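Local atomic coordinates of endopolygalacturonase (Chondrostereum purpureum, PDB entry 1K5C), a protein that probably hydrolyses internal alpha-1,4 linkages between galacturonate units of the pectin component polygalacturonan. Residues A[117-127]-A[151-162]. Sequence-based numbering, arbitrary orientation. Where two conformers were deposited one is given.
Sequences SPAQAISVGPT and NTDGFDVSANNV. With NAG (2-acetamido-2-deoxy-beta-D-glucopyranose), chain C.
Ile122, Ser123 and Val124 pair in parallel with Phe155, Asp156 and Val157. Asp156 N donates to Ile122 O, Val124 N to Asp156 O (2.8 Å) and Ser158 N to Val124 O; Ala121 N extends the pairing to Asp153 O, whereas Ile122 N meets Gly154 O less squarely, tilted 33° from the carbonyl plane. On the inward face, Ile122 CD1 lies 3.7 Å from Phe155 CE1, side by side, and Val124 CG1 meets Val162 CG2 tip to tip at 4.1 Å; Ile136, Leu133 and Ile164 of neighbouring strands pack on this layer. In the turn before the strands, Gln120 bends at chi2 (87°): its CD lies 3.4 Å from Asn151 O, its CG 3.3 Å from Asp156 OD2 on the outer face. A water links Gln120 NE2 to Asp153 OD2; Thr90 OG1 also accepts from NE2, and Thr90 N holds Asn151 OD1. At the far end, Thr127 OG1 donates to Asn160 O (2.7 Å), and two waters tie Thr127 to Asn160 N and to Asn161, whose ND2 carries the N-acetylglucosamine. Such stacked strands mark the right-handed parallel beta-helix of family 28; the turn entering strand 155-158 holds galacturonate-binding Asn151 and also Asp153, near Asp173 of the same site.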
# COMPACT_ATOMS: atom_id res chain seq x y z
N SER A 117 13.54 -2.23 0.81
CA SER A 117 13.01 -3.43 0.17
C SER A 117 13.51 -3.52 -1.28
O SER A 117 13.64 -2.52 -1.97
CB SER A 117 11.48 -3.42 0.22
OG SER A 117 10.91 -2.29 -0.46
N PRO A 118 13.73 -4.77 -1.79
CA PRO A 118 14.11 -4.90 -3.21
C PRO A 118 13.06 -4.33 -4.14
O PRO A 118 13.44 -3.70 -5.15
CB PRO A 118 14.33 -6.41 -3.39
CG PRO A 118 14.80 -6.86 -1.99
CD PRO A 118 13.90 -6.03 -1.04
N ALA A 119 11.80 -4.56 -3.84
CA ALA A 119 10.67 -4.00 -4.63
C ALA A 119 9.52 -3.85 -3.63
O ALA A 119 9.67 -3.13 -2.64
CB ALA A 119 10.39 -4.83 -5.88
N GLN A 120 8.39 -4.53 -3.84
CA GLN A 120 7.24 -4.27 -2.99
C GLN A 120 7.58 -4.67 -1.55
O GLN A 120 8.16 -5.73 -1.29
CB GLN A 120 6.01 -5.08 -3.46
CG GLN A 120 5.47 -4.64 -4.84
CD GLN A 120 6.17 -5.32 -6.02
OE1 GLN A 120 7.25 -5.89 -5.91
NE2 GLN A 120 5.59 -5.19 -7.22
N ALA A 121 7.21 -3.78 -0.59
CA ALA A 121 7.70 -3.95 0.78
C ALA A 121 6.86 -4.90 1.61
O ALA A 121 7.36 -5.96 2.01
CB ALA A 121 7.83 -2.57 1.44
N ILE A 122 5.62 -4.53 1.94
CA ILE A 122 4.80 -5.34 2.87
C ILE A 122 3.50 -5.76 2.18
O ILE A 122 2.70 -4.94 1.76
CB ILE A 122 4.48 -4.55 4.15
CG1 ILE A 122 5.75 -4.06 4.82
CG2 ILE A 122 3.61 -5.39 5.09
CD1 ILE A 122 5.52 -3.17 6.04
N SER A 123 3.35 -7.09 2.05
CA SER A 123 2.12 -7.68 1.54
C SER A 123 1.25 -8.13 2.71
O SER A 123 1.74 -8.81 3.63
CB SER A 123 2.50 -8.88 0.65
OG SER A 123 1.33 -9.59 0.27
N VAL A 124 -0.00 -7.74 2.69
CA VAL A 124 -0.94 -7.96 3.79
C VAL A 124 -2.05 -8.86 3.30
O VAL A 124 -2.79 -8.51 2.35
CB VAL A 124 -1.50 -6.62 4.26
CG1 VAL A 124 -2.47 -6.81 5.42
CG2 VAL A 124 -0.34 -5.67 4.61
N GLY A 125 -2.26 -9.96 4.00
CA GLY A 125 -3.43 -10.83 3.77
C GLY A 125 -3.08 -12.22 3.36
O GLY A 125 -1.94 -12.49 2.92
N PRO A 126 -4.04 -13.13 3.42
CA PRO A 126 -5.40 -12.88 3.92
C PRO A 126 -5.42 -12.84 5.45
O PRO A 126 -4.46 -13.19 6.13
CB PRO A 126 -6.20 -14.10 3.41
CG PRO A 126 -5.18 -15.18 3.24
CD PRO A 126 -3.88 -14.52 2.93
N THR A 127 -6.58 -12.43 5.94
CA THR A 127 -6.80 -12.30 7.40
C THR A 127 -7.87 -13.33 7.87
O THR A 127 -8.66 -13.84 7.10
CB THR A 127 -7.27 -10.89 7.79
OG1 THR A 127 -8.50 -10.68 7.02
CG2 THR A 127 -6.25 -9.84 7.45
N ASN A 151 8.69 -0.01 -8.19
CA ASN A 151 7.71 -0.98 -7.67
C ASN A 151 7.92 -1.21 -6.16
O ASN A 151 7.62 -2.29 -5.64
CB ASN A 151 7.70 -2.32 -8.40
CG ASN A 151 7.44 -2.15 -9.90
OD1 ASN A 151 8.31 -2.46 -10.74
ND2 ASN A 151 6.29 -1.69 -10.25
N THR A 152 8.34 -0.15 -5.46
CA THR A 152 8.61 -0.22 -4.02
C THR A 152 7.38 0.13 -3.18
O THR A 152 7.44 0.89 -2.20
CB THR A 152 9.80 0.68 -3.69
OG1 THR A 152 9.64 1.94 -4.38
CG2 THR A 152 11.13 -0.01 -4.08
N ASP A 153 6.25 -0.51 -3.54
CA ASP A 153 4.99 -0.26 -2.83
C ASP A 153 5.18 -0.41 -1.33
O ASP A 153 5.81 -1.35 -0.85
CB ASP A 153 3.92 -1.30 -3.22
CG ASP A 153 3.59 -1.41 -4.69
OD1 ASP A 153 4.42 -1.02 -5.55
OD2 ASP A 153 2.48 -1.94 -4.98
N GLY A 154 4.57 0.51 -0.56
CA GLY A 154 4.67 0.39 0.90
C GLY A 154 3.88 -0.82 1.44
O GLY A 154 4.47 -1.73 2.06
N PHE A 155 2.58 -0.77 1.18
CA PHE A 155 1.66 -1.82 1.64
C PHE A 155 0.80 -2.24 0.45
O PHE A 155 0.15 -1.39 -0.16
CB PHE A 155 0.70 -1.29 2.73
CG PHE A 155 1.42 -0.73 3.93
CD1 PHE A 155 1.78 -1.57 5.01
CD2 PHE A 155 1.74 0.63 4.01
CE1 PHE A 155 2.45 -1.03 6.10
CE2 PHE A 155 2.40 1.15 5.10
CZ PHE A 155 2.79 0.34 6.14
N ASP A 156 0.81 -3.54 0.15
CA ASP A 156 -0.11 -4.15 -0.84
C ASP A 156 -1.11 -4.99 -0.08
O ASP A 156 -0.71 -5.92 0.62
CB ASP A 156 0.68 -5.01 -1.84
CG ASP A 156 1.60 -4.21 -2.74
OD1 ASP A 156 1.08 -3.12 -3.23
OD2 ASP A 156 2.73 -4.57 -3.00
N VAL A 157 -2.39 -4.63 -0.18
CA VAL A 157 -3.42 -5.26 0.63
C VAL A 157 -4.40 -6.04 -0.21
O VAL A 157 -5.07 -5.47 -1.07
CB VAL A 157 -4.17 -4.19 1.48
CG1 VAL A 157 -5.22 -4.87 2.37
CG2 VAL A 157 -3.18 -3.36 2.31
N SER A 158 -4.51 -7.34 0.08
CA SER A 158 -5.56 -8.24 -0.45
C SER A 158 -6.12 -8.98 0.76
O SER A 158 -5.61 -10.04 1.13
CB SER A 158 -5.04 -9.17 -1.53
OG SER A 158 -4.69 -8.45 -2.72
N ALA A 159 -7.10 -8.37 1.40
CA ALA A 159 -7.49 -8.86 2.74
C ALA A 159 -8.73 -8.09 3.17
O ALA A 159 -8.98 -6.97 2.77
CB ALA A 159 -6.37 -8.51 3.75
N ASN A 160 -9.48 -8.75 4.09
CA ASN A 160 -10.58 -8.08 4.78
C ASN A 160 -10.14 -7.55 6.14
O ASN A 160 -9.25 -8.12 6.79
CB ASN A 160 -11.75 -9.07 4.98
CG ASN A 160 -12.22 -9.66 3.66
OD1 ASN A 160 -12.42 -8.95 2.68
ND2 ASN A 160 -12.45 -10.94 3.67
N ASN A 161 -10.85 -6.53 6.64
CA ASN A 161 -10.74 -6.18 8.05
C ASN A 161 -9.34 -5.77 8.47
O ASN A 161 -8.78 -6.24 9.45
CB ASN A 161 -11.22 -7.38 8.93
CG ASN A 161 -12.59 -7.85 8.51
OD1 ASN A 161 -13.52 -7.07 8.27
ND2 ASN A 161 -12.71 -9.19 8.45
N VAL A 162 -8.78 -4.82 7.71
CA VAL A 162 -7.43 -4.30 7.93
C VAL A 162 -7.47 -2.83 8.30
O VAL A 162 -8.22 -2.04 7.68
CB VAL A 162 -6.61 -4.49 6.62
CG1 VAL A 162 -5.29 -3.71 6.68
CG2 VAL A 162 -6.35 -5.96 6.38
C1 NAG C . -13.85 -10.03 8.22
C2 NAG C . -14.99 -9.67 9.27
C3 NAG C . -16.19 -10.62 8.92
C4 NAG C . -16.67 -10.42 7.49
C5 NAG C . -15.42 -10.73 6.55
C6 NAG C . -15.87 -10.26 5.17
C7 NAG C . -14.09 -9.25 11.51
C8 NAG C . -13.58 -9.79 12.75
N2 NAG C . -14.50 -10.10 10.57
O3 NAG C . -17.27 -10.38 9.86
O4 NAG C . -17.63 -11.43 7.06
O5 NAG C . -14.44 -9.69 6.95
O6 NAG C . -15.62 -8.87 5.28
O7 NAG C . -14.18 -8.09 11.32
O HOH W 1 2.58 -4.15 -6.85
O HOH W 2 -8.75 -11.71 4.06
O HOH W 3 -10.80 -11.30 8.43
O HOH W 4 -10.67 -13.16 5.25